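Local coordinates for protein group 1 truncated hemoglobin (Tetrahymena pyriformis, PDB 3AQ9) that binds heme and oxygen, and as a 2/2-fold truncated hemoglobin probably serves in oxygen carriage and nitric oxide detoxification, at residues A[20-25]-A[45-50]; A[82-87]-A[113-118]. The protein carries 1 engineered substitution. All blocks are in the same frame, centred on the assembly; numbering follows the deposited sequence.

Contact 1 (A[20-25]-A[45-50]); sequences AVPLFY and HQTKQE. Engineered in segment 45-50: Glu-50 (natural residue Gln). With HEM (protoporphyrin IX containing Fe), chain C.
A bend at chi2 of Gln-46 (66°), following a CG set anti to the backbone N, turns its amide toward the Tyr-25 phenol and the heme, while Phe-24 and Glu-50, each also with CG anti to N, bring ring and carboxylate together. The case illustrates how the 2/2 globin fold builds a distal pocket: segments 20-25 and 45-50, on the B and E helices, run at 128° to each other, and their side chains meet above the iron. Val-21 and Thr-47 lie where the backbones come closest, sliding past each other with CG1 of Val-21 3.9 Å from CG2 of Thr-47. The hydroxyl of Thr-47 turns instead to the carbonyl of Met-43 in its own helix, which leaves the methyl CG2 to meet Val-21. Deeper in, the amide of Gln-46 stands perpendicular to the Tyr-25 ring, and its NE2 donates to Glu-50 OE1 over 2.8 Å at 155°, a bond only as sure as the modelled place of OE1, which sits implausibly near the Tyr-25 hydroxyl. Glu-50 is an engineered replacement of the natural glutamine. Its second oxygen, OE2, comes to 3.5 Å from Phe-24 CE2. Phe-24 in turn lays CE2 over one face of the Tyr-25 ring, while Phe-38 meets that ring edge-to-face; the two rings probably limit how the phenol can turn. Tyr-25 OH hydrogen-bonds the bound water at 3.0 Å, and the water oxygen ligates the heme iron at 2.2 Å.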
ATOM      1  N   ALA A  20       8.526  -2.840   4.880  1.00 27.70           N
ATOM      2  CA  ALA A  20       7.448  -3.394   4.046  1.00 26.96           C
ATOM      3  C   ALA A  20       7.237  -2.574   2.755  1.00 28.07           C
ATOM      4  O   ALA A  20       7.041  -3.140   1.684  1.00 26.70           O
ATOM      5  CB  ALA A  20       6.164  -3.362   4.879  1.00 27.02           C
ATOM      6  N   VAL A  21       7.282  -1.234   2.874  1.00 27.59           N
ATOM      7  CA  VAL A  21       6.952  -0.472   1.634  1.00 27.04           C
ATOM      8  C   VAL A  21       7.960  -0.714   0.499  1.00 27.07           C
ATOM      9  O   VAL A  21       7.513  -0.958  -0.622  1.00 25.82           O
ATOM     10  CB  VAL A  21       6.681   1.013   1.920  1.00 26.75           C
ATOM     11  CG1 VAL A  21       6.354   1.713   0.584  1.00 31.72           C
ATOM     12  CG2 VAL A  21       5.409   1.080   2.796  1.00 28.77           C
ATOM     13  N   PRO A  22       9.282  -0.700   0.748  1.00 27.18           N
ATOM     14  CA  PRO A  22      10.218  -0.947  -0.397  1.00 27.68           C
ATOM     15  C   PRO A  22      10.153  -2.389  -0.870  1.00 28.15           C
ATOM     16  O   PRO A  22      10.384  -2.674  -2.057  1.00 29.17           O
ATOM     17  CB  PRO A  22      11.596  -0.641   0.153  1.00 28.47           C
ATOM     18  CG  PRO A  22      11.346   0.143   1.445  1.00 30.35           C
ATOM     19  CD  PRO A  22       9.946  -0.072   1.932  1.00 26.54           C
ATOM     20  N   LEU A  23       9.819  -3.306   0.059  1.00 27.68           N
ATOM     21  CA  LEU A  23       9.686  -4.703  -0.432  1.00 29.79           C
ATOM     22  C   LEU A  23       8.435  -4.838  -1.301  1.00 27.24           C
ATOM     23  O   LEU A  23       8.429  -5.446  -2.402  1.00 29.22           O
ATOM     24  CB  LEU A  23       9.582  -5.705   0.735  1.00 31.75           C
ATOM     25  CG  LEU A  23       9.396  -7.183   0.333  1.00 31.41           C
ATOM     26  CD1 LEU A  23      10.361  -7.643  -0.881  1.00 30.63           C
ATOM     27  CD2 LEU A  23       9.523  -8.098   1.655  1.00 33.68           C
ATOM     28  N   PHE A  24       7.359  -4.189  -0.886  1.00 25.33           N
ATOM     29  CA  PHE A  24       6.142  -4.185  -1.649  1.00 25.99           C
ATOM     30  C   PHE A  24       6.421  -3.524  -2.990  1.00 27.13           C
ATOM     31  O   PHE A  24       6.024  -4.085  -4.034  1.00 28.07           O
ATOM     32  CB  PHE A  24       5.152  -3.355  -0.826  1.00 24.15           C
ATOM     33  CG  PHE A  24       3.965  -2.790  -1.601  1.00 25.98           C
ATOM     34  CD1 PHE A  24       2.916  -3.668  -2.027  1.00 26.71           C
ATOM     35  CD2 PHE A  24       3.881  -1.431  -1.890  1.00 27.50           C
ATOM     36  CE1 PHE A  24       1.826  -3.117  -2.737  1.00 26.38           C
ATOM     37  CE2 PHE A  24       2.746  -0.888  -2.574  1.00 30.46           C
ATOM     38  CZ  PHE A  24       1.741  -1.718  -2.976  1.00 26.42           C
ATOM     39  N   TYR A  25       7.137  -2.394  -3.032  1.00 27.33           N
ATOM     40  CA  TYR A  25       7.454  -1.870  -4.413  1.00 27.27           C
ATOM     41  C   TYR A  25       8.381  -2.790  -5.196  1.00 30.20           C
ATOM     42  O   TYR A  25       8.299  -2.756  -6.435  1.00 30.32           O
ATOM     43  CB  TYR A  25       8.011  -0.425  -4.349  1.00 28.56           C
ATOM     44  CG  TYR A  25       6.797   0.475  -4.335  1.00 30.72           C
ATOM     45  CD1 TYR A  25       6.460   1.235  -3.217  1.00 32.71           C
ATOM     46  CD2 TYR A  25       5.951   0.467  -5.472  1.00 34.25           C
ATOM     47  CE1 TYR A  25       5.235   1.958  -3.210  1.00 34.85           C
ATOM     48  CE2 TYR A  25       4.841   1.190  -5.477  1.00 35.55           C
ATOM     49  CZ  TYR A  25       4.496   1.916  -4.382  1.00 34.51           C
ATOM     50  OH  TYR A  25       3.296   2.560  -4.644  1.00 39.38           O
ATOM     51  N   HIS A  45      10.135   9.522  -3.311  1.00 38.88           N
ATOM     52  CA  HIS A  45       8.984  10.263  -2.884  1.00 39.38           C
ATOM     53  C   HIS A  45       7.788   9.381  -2.607  1.00 35.55           C
ATOM     54  O   HIS A  45       7.012   9.534  -1.621  1.00 34.59           O
ATOM     55  CB  HIS A  45       8.564  11.326  -3.929  1.00 43.55           C
ATOM     56  CG  HIS A  45       7.630  12.342  -3.345  1.00 46.85           C
ATOM     57  ND1 HIS A  45       6.302  12.437  -3.700  1.00 47.74           N
ATOM     58  CD2 HIS A  45       7.816  13.213  -2.314  1.00 49.79           C
ATOM     59  CE1 HIS A  45       5.735  13.400  -2.995  1.00 43.25           C
ATOM     60  NE2 HIS A  45       6.617  13.874  -2.140  1.00 50.34           N
ATOM     61  N   GLN A  46       7.456   8.513  -3.572  1.00 32.17           N
ATOM     62  CA  GLN A  46       6.324   7.634  -3.443  1.00 31.46           C
ATOM     63  C   GLN A  46       6.461   6.700  -2.216  1.00 29.45           C
ATOM     64  O   GLN A  46       5.485   6.464  -1.455  1.00 28.25           O
ATOM     65  CB  GLN A  46       6.208   6.794  -4.737  1.00 30.96           C
ATOM     66  CG  GLN A  46       5.006   5.787  -4.689  1.00 28.17           C
ATOM     67  CD  GLN A  46       3.669   6.532  -4.648  1.00 32.69           C
ATOM     68  OE1 GLN A  46       3.621   7.712  -5.048  1.00 31.12           O
ATOM     69  NE2 GLN A  46       2.628   5.853  -4.168  1.00 31.57           N
ATOM     70  N   THR A  47       7.677   6.192  -2.023  1.00 29.83           N
ATOM     71  CA  THR A  47       7.847   5.327  -0.850  1.00 30.59           C
ATOM     72  C   THR A  47       7.564   6.124   0.461  1.00 29.46           C
ATOM     73  O   THR A  47       6.913   5.626   1.405  1.00 28.60           O
ATOM     74  CB  THR A  47       9.330   4.758  -0.839  1.00 32.27           C
ATOM     75  OG1 THR A  47       9.421   3.880  -1.965  1.00 34.43           O
ATOM     76  CG2 THR A  47       9.562   3.907   0.429  1.00 34.55           C
ATOM     77  N   LYS A  48       8.014   7.361   0.512  1.00 29.01           N
ATOM     78  CA  LYS A  48       7.766   8.133   1.710  1.00 32.13           C
ATOM     79  C   LYS A  48       6.265   8.454   1.907  1.00 29.55           C
ATOM     80  O   LYS A  48       5.678   8.242   3.010  1.00 28.38           O
ATOM     81  CB  LYS A  48       8.452   9.466   1.596  1.00 33.90           C
ATOM     82  CG  LYS A  48       8.410  10.247   2.949  1.00 42.62           C
ATOM     83  CD  LYS A  48       7.446  11.456   2.798  1.00 51.36           C
ATOM     84  CE  LYS A  48       7.954  12.510   3.853  1.00 59.55           C
ATOM     85  NZ  LYS A  48       7.134  12.226   5.101  1.00 48.82           N
ATOM     86  N   GLN A  49       5.591   8.901   0.850  1.00 29.18           N
ATOM     87  CA  GLN A  49       4.157   9.182   0.990  1.00 28.85           C
ATOM     88  C   GLN A  49       3.382   7.958   1.369  1.00 27.60           C
ATOM     89  O   GLN A  49       2.438   7.966   2.180  1.00 27.68           O
ATOM     90  CB  GLN A  49       3.604   9.698  -0.388  1.00 29.39           C
ATOM     91  CG  GLN A  49       4.154  11.062  -0.716  1.00 30.90           C
ATOM     92  CD  GLN A  49       3.767  12.071   0.405  1.00 39.91           C
ATOM     93  OE1 GLN A  49       2.608  12.309   0.637  1.00 49.54           O
ATOM     94  NE2 GLN A  49       4.676  12.619   1.025  1.00 40.11           N
ATOM     95  N   GLU A  50       3.641   6.861   0.675  1.00 26.57           N
ATOM     96  CA  GLU A  50       2.895   5.633   0.946  1.00 26.80           C
ATOM     97  C   GLU A  50       3.199   5.033   2.319  1.00 27.31           C
ATOM     98  O   GLU A  50       2.305   4.495   3.003  1.00 27.54           O
ATOM     99  CB  GLU A  50       3.197   4.655  -0.212  1.00 30.71           C
ATOM    100  CG  GLU A  50       2.363   3.452  -0.188  1.00 36.45           C
ATOM    101  CD  GLU A  50       1.917   3.075  -1.650  1.00 33.90           C
ATOM    102  OE1 GLU A  50       2.577   3.505  -2.724  1.00 41.40           O
ATOM    103  OE2 GLU A  50       1.210   2.102  -1.653  1.00 37.29           O
TER
HETATM  104  CHA HEM C 144      -0.007   7.726  -5.862  1.00 23.17           C
HETATM  105  CHB HEM C 144      -0.430   3.780  -8.756  1.00 25.45           C
HETATM  106  CHC HEM C 144      -3.307   1.706  -5.491  1.00 22.00           C
HETATM  107  CHD HEM C 144      -1.618   4.931  -2.204  1.00 23.46           C
HETATM  108  C1A HEM C 144       0.116   6.836  -6.916  1.00 23.47           C
HETATM  109  C2A HEM C 144       0.816   7.093  -8.185  1.00 26.29           C
HETATM  110  C3A HEM C 144       0.725   6.011  -8.929  1.00 26.65           C
HETATM  111  C4A HEM C 144      -0.077   5.025  -8.241  1.00 25.03           C
HETATM  112  CMA HEM C 144       1.289   5.698 -10.325  1.00 24.55           C
HETATM  113  CAA HEM C 144       1.670   8.397  -8.449  1.00 30.04           C
HETATM  114  CBA HEM C 144       1.514   9.373  -9.635  1.00 37.70           C
HETATM  115  CGA HEM C 144       2.970  10.125  -9.451  1.00 37.25           C
HETATM  116  O1A HEM C 144       3.087  10.993  -8.512  1.00 42.09           O
HETATM  117  O2A HEM C 144       4.075   9.615  -9.884  1.00 37.30           O
HETATM  118  C1B HEM C 144      -1.348   2.918  -8.093  1.00 24.12           C
HETATM  119  C2B HEM C 144      -1.905   1.764  -8.780  1.00 24.78           C
HETATM  120  C3B HEM C 144      -2.783   1.249  -7.905  1.00 24.70           C
HETATM  121  C4B HEM C 144      -2.667   2.046  -6.711  1.00 23.53           C
HETATM  122  CMB HEM C 144      -1.629   1.269 -10.199  1.00 25.00           C
HETATM  123  CAB HEM C 144      -3.683   0.037  -8.182  1.00 24.25           C
HETATM  124  CBB HEM C 144      -4.933   0.236  -7.791  1.00 27.48           C
HETATM  125  C1C HEM C 144      -3.031   2.369  -4.282  1.00 22.90           C
HETATM  126  C2C HEM C 144      -3.448   1.906  -2.981  1.00 23.82           C
HETATM  127  C3C HEM C 144      -2.943   2.804  -2.112  1.00 22.82           C
HETATM  128  C4C HEM C 144      -2.216   3.819  -2.815  1.00 24.83           C
HETATM  129  CMC HEM C 144      -4.275   0.578  -2.731  1.00 25.18           C
HETATM  130  CAC HEM C 144      -3.007   2.811  -0.539  1.00 26.64           C
HETATM  131  CBC HEM C 144      -3.881   2.044   0.112  1.00 32.14           C
HETATM  132  C1D HEM C 144      -1.055   5.979  -2.945  1.00 24.11           C
HETATM  133  C2D HEM C 144      -0.489   7.134  -2.299  1.00 23.23           C
HETATM  134  C3D HEM C 144      -0.038   7.960  -3.397  1.00 24.96           C
HETATM  135  C4D HEM C 144      -0.368   7.228  -4.576  1.00 23.14           C
HETATM  136  CMD HEM C 144      -0.380   7.508  -0.813  1.00 25.13           C
HETATM  137  CAD HEM C 144       0.657   9.290  -3.281  1.00 25.20           C
HETATM  138  CBD HEM C 144      -0.244  10.446  -3.194  1.00 25.05           C
HETATM  139  CGD HEM C 144       0.608  11.711  -2.939  1.00 31.11           C
HETATM  140  O1D HEM C 144       0.061  12.722  -2.508  1.00 30.56           O
HETATM  141  O2D HEM C 144       1.803  11.760  -3.461  1.00 33.38           O
HETATM  142  NA  HEM C 144      -0.410   5.559  -7.030  1.00 23.92           N
HETATM  143  NB  HEM C 144      -1.790   3.194  -6.785  1.00 24.92           N
HETATM  144  NC  HEM C 144      -2.308   3.519  -4.169  1.00 23.14           N
HETATM  145  ND  HEM C 144      -0.945   5.968  -4.361  1.00 25.98           N
HETATM  146 FE   HEM C 144      -1.386   4.576  -5.609  1.00 24.46          FE
HETATM  147  O   HOH W   1       0.454   3.517  -5.020  1.00 29.46           O

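Contact 2 (A[82-87]-A[113-118]). With HEM (protoporphyrin IX containing Fe), chain C.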
ATOM      1  N   HIS A  82      -6.102  -4.055 -11.267  1.00 26.26           N
ATOM      2  CA  HIS A  82      -4.923  -3.328 -10.746  1.00 25.91           C
ATOM      3  C   HIS A  82      -4.976  -3.246  -9.223  1.00 24.99           C
ATOM      4  O   HIS A  82      -3.955  -3.467  -8.568  1.00 25.97           O
ATOM      5  CB  HIS A  82      -4.929  -1.886 -11.232  1.00 25.80           C
ATOM      6  CG  HIS A  82      -4.911  -1.767 -12.723  1.00 27.83           C
ATOM      7  ND1 HIS A  82      -3.960  -2.378 -13.540  1.00 30.89           N
ATOM      8  CD2 HIS A  82      -5.735  -1.065 -13.546  1.00 24.70           C
ATOM      9  CE1 HIS A  82      -4.255  -2.089 -14.817  1.00 25.27           C
ATOM     10  NE2 HIS A  82      -5.332  -1.307 -14.834  1.00 33.10           N
ATOM     11  N   PHE A  83      -6.174  -3.035  -8.653  1.00 25.83           N
ATOM     12  CA  PHE A  83      -6.230  -2.959  -7.191  1.00 24.70           C
ATOM     13  C   PHE A  83      -6.018  -4.337  -6.619  1.00 25.50           C
ATOM     14  O   PHE A  83      -5.332  -4.467  -5.604  1.00 25.51           O
ATOM     15  CB  PHE A  83      -7.640  -2.430  -6.775  1.00 25.32           C
ATOM     16  CG  PHE A  83      -7.721  -2.064  -5.280  1.00 26.72           C
ATOM     17  CD1 PHE A  83      -7.532  -0.758  -4.905  1.00 28.61           C
ATOM     18  CD2 PHE A  83      -8.089  -3.053  -4.345  1.00 25.37           C
ATOM     19  CE1 PHE A  83      -7.633  -0.344  -3.586  1.00 25.87           C
ATOM     20  CE2 PHE A  83      -8.204  -2.701  -2.973  1.00 26.38           C
ATOM     21  CZ  PHE A  83      -7.952  -1.328  -2.605  1.00 27.45           C
ATOM     22  N   ASP A  84      -6.586  -5.390  -7.218  1.00 25.53           N
ATOM     23  CA  ASP A  84      -6.257  -6.737  -6.724  1.00 26.39           C
ATOM     24  C   ASP A  84      -4.763  -7.072  -6.716  1.00 26.32           C
ATOM     25  O   ASP A  84      -4.220  -7.662  -5.800  1.00 26.56           O
ATOM     26  CB  ASP A  84      -6.901  -7.814  -7.620  1.00 25.71           C
ATOM     27  CG  ASP A  84      -8.436  -7.916  -7.403  1.00 30.68           C
ATOM     28  OD1 ASP A  84      -9.064  -8.646  -8.177  1.00 32.62           O
ATOM     29  OD2 ASP A  84      -8.981  -7.294  -6.446  1.00 30.59           O
ATOM     30  N   ALA A  85      -4.051  -6.586  -7.732  1.00 26.62           N
ATOM     31  CA  ALA A  85      -2.612  -6.851  -7.782  1.00 26.37           C
ATOM     32  C   ALA A  85      -1.907  -6.127  -6.629  1.00 26.74           C
ATOM     33  O   ALA A  85      -0.973  -6.671  -6.039  1.00 26.43           O
ATOM     34  CB  ALA A  85      -2.027  -6.330  -9.180  1.00 28.55           C
ATOM     35  N   ILE A  86      -2.316  -4.891  -6.384  1.00 25.53           N
ATOM     36  CA  ILE A  86      -1.691  -4.173  -5.231  1.00 26.84           C
ATOM     37  C   ILE A  86      -1.955  -4.958  -3.945  1.00 26.29           C
ATOM     38  O   ILE A  86      -1.031  -5.139  -3.140  1.00 26.06           O
ATOM     39  CB  ILE A  86      -2.233  -2.709  -5.107  1.00 27.08           C
ATOM     40  CG1 ILE A  86      -1.781  -1.910  -6.336  1.00 29.24           C
ATOM     41  CG2 ILE A  86      -1.891  -2.092  -3.662  1.00 26.99           C
ATOM     42  CD1 ILE A  86      -0.311  -1.819  -6.546  1.00 31.15           C
ATOM     43  N   ILE A  87      -3.194  -5.334  -3.669  1.00 26.26           N
ATOM     44  CA  ILE A  87      -3.457  -6.082  -2.402  1.00 27.68           C
ATOM     45  C   ILE A  87      -2.700  -7.389  -2.356  1.00 28.63           C
ATOM     46  O   ILE A  87      -2.073  -7.717  -1.292  1.00 27.80           O
ATOM     47  CB  ILE A  87      -4.963  -6.437  -2.288  1.00 28.60           C
ATOM     48  CG1 ILE A  87      -5.753  -5.142  -2.190  1.00 29.47           C
ATOM     49  CG2 ILE A  87      -5.233  -7.418  -1.113  1.00 29.32           C
ATOM     50  CD1 ILE A  87      -5.610  -4.341  -0.791  1.00 32.69           C
ATOM     51  N   HIS A 113     -11.209  -0.734   1.740  1.00 27.59           N
ATOM     52  CA  HIS A 113     -12.282   0.316   1.662  1.00 28.01           C
ATOM     53  C   HIS A 113     -11.833   1.451   0.681  1.00 27.59           C
ATOM     54  O   HIS A 113     -12.744   2.222   0.268  1.00 30.82           O
ATOM     55  CB  HIS A 113     -12.472   0.860   3.085  1.00 29.48           C
ATOM     56  CG  HIS A 113     -13.258  -0.068   3.944  1.00 32.09           C
ATOM     57  ND1 HIS A 113     -12.718  -0.889   4.938  1.00 34.68           N
ATOM     58  CD2 HIS A 113     -14.574  -0.339   3.889  1.00 28.83           C
ATOM     59  CE1 HIS A 113     -13.726  -1.590   5.511  1.00 27.54           C
ATOM     60  NE2 HIS A 113     -14.858  -1.273   4.876  1.00 38.37           N
ATOM     61  N   THR A 114     -10.544   1.530   0.324  1.00 27.77           N
ATOM     62  CA  THR A 114     -10.125   2.641  -0.573  1.00 27.18           C
ATOM     63  C   THR A 114     -10.405   2.293  -2.022  1.00 28.73           C
ATOM     64  O   THR A 114     -10.243   3.181  -2.903  1.00 27.22           O
ATOM     65  CB  THR A 114      -8.650   2.971  -0.470  1.00 28.03           C
ATOM     66  OG1 THR A 114      -7.817   1.824  -0.839  1.00 24.43           O
ATOM     67  CG2 THR A 114      -8.247   3.404   0.966  1.00 27.94           C
ATOM     68  N   ARG A 115     -10.817   1.036  -2.295  1.00 27.25           N
ATOM     69  CA  ARG A 115     -10.940   0.617  -3.740  1.00 27.04           C
ATOM     70  C   ARG A 115     -11.883   1.596  -4.510  1.00 28.22           C
ATOM     71  O   ARG A 115     -11.539   2.083  -5.614  1.00 27.94           O
ATOM     72  CB  ARG A 115     -11.455  -0.800  -3.816  1.00 28.34           C
ATOM     73  CG  ARG A 115     -11.537  -1.314  -5.338  1.00 27.66           C
ATOM     74  CD  ARG A 115     -12.269  -2.719  -5.376  1.00 29.52           C
ATOM     75  NE  ARG A 115     -11.580  -3.781  -4.581  1.00 29.26           N
ATOM     76  CZ  ARG A 115     -10.777  -4.723  -5.100  1.00 34.19           C
ATOM     77  NH1 ARG A 115     -10.440  -4.767  -6.431  1.00 28.92           N
ATOM     78  NH2 ARG A 115     -10.248  -5.626  -4.286  1.00 31.72           N
ATOM     79  N   LYS A 116     -13.052   1.874  -3.947  1.00 26.81           N
ATOM     80  CA  LYS A 116     -14.016   2.691  -4.707  1.00 28.54           C
ATOM     81  C   LYS A 116     -13.514   4.109  -4.882  1.00 29.60           C
ATOM     82  O   LYS A 116     -14.048   4.834  -5.784  1.00 30.75           O
ATOM     83  CB  LYS A 116     -15.380   2.720  -4.046  1.00 30.89           C
ATOM     84  CG  LYS A 116     -15.331   3.401  -2.640  1.00 33.19           C
ATOM     85  CD  LYS A 116     -16.783   3.475  -2.062  1.00 36.48           C
ATOM     86  CE  LYS A 116     -16.721   4.258  -0.675  1.00 39.91           C
ATOM     87  NZ  LYS A 116     -18.145   4.437  -0.289  1.00 47.84           N
ATOM     88  N   ASP A 117     -12.577   4.537  -4.049  1.00 28.47           N
ATOM     89  CA  ASP A 117     -12.127   5.934  -4.187  1.00 30.16           C
ATOM     90  C   ASP A 117     -11.123   6.115  -5.359  1.00 29.65           C
ATOM     91  O   ASP A 117     -10.972   7.248  -5.836  1.00 30.43           O
ATOM     92  CB  ASP A 117     -11.428   6.413  -2.891  1.00 29.64           C
ATOM     93  CG  ASP A 117     -12.472   6.445  -1.717  1.00 31.21           C
ATOM     94  OD1 ASP A 117     -13.627   6.793  -1.989  1.00 38.05           O
ATOM     95  OD2 ASP A 117     -12.086   5.878  -0.670  1.00 37.84           O
ATOM     96  N   MET A 118     -10.473   5.024  -5.792  1.00 28.35           N
ATOM     97  CA  MET A 118      -9.381   5.192  -6.796  1.00 27.72           C
ATOM     98  C   MET A 118      -9.740   4.533  -8.123  1.00 29.48           C
ATOM     99  O   MET A 118      -9.074   4.800  -9.123  1.00 31.55           O
ATOM    100  CB  MET A 118      -8.057   4.726  -6.236  1.00 27.40           C
ATOM    101  CG  MET A 118      -8.082   3.224  -5.862  1.00 27.21           C
ATOM    102  SD  MET A 118      -6.425   2.787  -5.271  1.00 28.31           S
ATOM    103  CE  MET A 118      -6.406   3.557  -3.616  1.00 26.38           C
TER
HETATM  104  CHA HEM C 144      -0.007   7.726  -5.862  1.00 23.17           C
HETATM  105  CHB HEM C 144      -0.430   3.780  -8.756  1.00 25.45           C
HETATM  106  CHC HEM C 144      -3.307   1.706  -5.491  1.00 22.00           C
HETATM  107  CHD HEM C 144      -1.618   4.931  -2.204  1.00 23.46           C
HETATM  108  C1A HEM C 144       0.116   6.836  -6.916  1.00 23.47           C
HETATM  109  C2A HEM C 144       0.816   7.093  -8.185  1.00 26.29           C
HETATM  110  C3A HEM C 144       0.725   6.011  -8.929  1.00 26.65           C
HETATM  111  C4A HEM C 144      -0.077   5.025  -8.241  1.00 25.03           C
HETATM  112  CMA HEM C 144       1.289   5.698 -10.325  1.00 24.55           C
HETATM  113  CAA HEM C 144       1.670   8.397  -8.449  1.00 30.04           C
HETATM  114  CBA HEM C 144       1.514   9.373  -9.635  1.00 37.70           C
HETATM  115  CGA HEM C 144       2.970  10.125  -9.451  1.00 37.25           C
HETATM  116  O1A HEM C 144       3.087  10.993  -8.512  1.00 42.09           O
HETATM  117  O2A HEM C 144       4.075   9.615  -9.884  1.00 37.30           O
HETATM  118  C1B HEM C 144      -1.348   2.918  -8.093  1.00 24.12           C
HETATM  119  C2B HEM C 144      -1.905   1.764  -8.780  1.00 24.78           C
HETATM  120  C3B HEM C 144      -2.783   1.249  -7.905  1.00 24.70           C
HETATM  121  C4B HEM C 144      -2.667   2.046  -6.711  1.00 23.53           C
HETATM  122  CMB HEM C 144      -1.629   1.269 -10.199  1.00 25.00           C
HETATM  123  CAB HEM C 144      -3.683   0.037  -8.182  1.00 24.25           C
HETATM  124  CBB HEM C 144      -4.933   0.236  -7.791  1.00 27.48           C
HETATM  125  C1C HEM C 144      -3.031   2.369  -4.282  1.00 22.90           C
HETATM  126  C2C HEM C 144      -3.448   1.906  -2.981  1.00 23.82           C
HETATM  127  C3C HEM C 144      -2.943   2.804  -2.112  1.00 22.82           C
HETATM  128  C4C HEM C 144      -2.216   3.819  -2.815  1.00 24.83           C
HETATM  129  CMC HEM C 144      -4.275   0.578  -2.731  1.00 25.18           C
HETATM  130  CAC HEM C 144      -3.007   2.811  -0.539  1.00 26.64           C
HETATM  131  CBC HEM C 144      -3.881   2.044   0.112  1.00 32.14           C
HETATM  132  C1D HEM C 144      -1.055   5.979  -2.945  1.00 24.11           C
HETATM  133  C2D HEM C 144      -0.489   7.134  -2.299  1.00 23.23           C
HETATM  134  C3D HEM C 144      -0.038   7.960  -3.397  1.00 24.96           C
HETATM  135  C4D HEM C 144      -0.368   7.228  -4.576  1.00 23.14           C
HETATM  136  CMD HEM C 144      -0.380   7.508  -0.813  1.00 25.13           C
HETATM  137  CAD HEM C 144       0.657   9.290  -3.281  1.00 25.20           C
HETATM  138  CBD HEM C 144      -0.244  10.446  -3.194  1.00 25.05           C
HETATM  139  CGD HEM C 144       0.608  11.711  -2.939  1.00 31.11           C
HETATM  140  O1D HEM C 144       0.061  12.722  -2.508  1.00 30.56           O
HETATM  141  O2D HEM C 144       1.803  11.760  -3.461  1.00 33.38           O
HETATM  142  NA  HEM C 144      -0.410   5.559  -7.030  1.00 23.92           N
HETATM  143  NB  HEM C 144      -1.790   3.194  -6.785  1.00 24.92           N
HETATM  144  NC  HEM C 144      -2.308   3.519  -4.169  1.00 23.14           N
HETATM  145  ND  HEM C 144      -0.945   5.968  -4.361  1.00 25.98           N
HETATM  146 FE   HEM C 144      -1.386   4.576  -5.609  1.00 24.46          FE
HETATM  147  O   HOH W   1       0.454   3.517  -5.020  1.00 29.46           O
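Arg-115 grips Asp-84 end-on, with NH1 and NH2 both donating to the single oxygen OD2. The salt bridge measures 2.9 Å from NH1 and 3.0 Å from NH2 to Asp-84 OD2. That oxygen lies close to the guanidinium plane, whereas the carboxylate is turned 76° against it: NH1 reaches OD2 from above the carboxylate plane and NH2 nearly along the C-O bond. The charge has a second mate, because NE of Arg-115 forms a salt bridge with Glu-112, and the two acids together probably fix the rotation of the group. How a charged side chain can also serve a hydrophobic core is clear from its stem. With CG anti to the backbone N (chi1 -177°), Arg-115 runs across the Phe-83 ring, its CB making a CH-pi contact 3.7 Å over the ring centroid. Farther out, the guanidinium inclines 48° to the ring and receives Phe-83 CD2 over its face, 3.3 Å from CZ of Arg-115. Were this side chain cut back to an alanine, Asp-84 and Glu-112 would probably lose their shared cation, and the CD2 side of the Phe-83 ring the cover of CG and the guanidinium. The ring edge has other neighbours. Thr-114 OG1, hydrogen-bonded to the carbonyl of Ile-111, lies near its plane, as does Met-118 SD in a Met-aromatic contact, 3.7 Å from Phe-83 CD1. Met-118 SD also sits 3.3 Å from heme CHC, beside the predicted iron ligand His-73; ring and thioether thus form part of the apolar wall typical of a globin heme pocket.

Both segments of contact 1 precede those of contact 2 in the chain, and about 16 Å separates the contact centres, with the middle of the molecule between them. The first lies in the B/E pair of the 2/2 fold, helices 13-28 and 43-57; the second ties helix 80-96, probably G, to the short helix 115-118 beyond 101-112, probably H. The two contacts meet directly, Phe-24 CE1 lying 3.5 Å from the backbone O of Ile-86. Both also touch the heme. Contact 1 lines the water side, whereas contact 2 wraps the heme edge, with Ile-86 on the water side and Met-118 on the His-73 side.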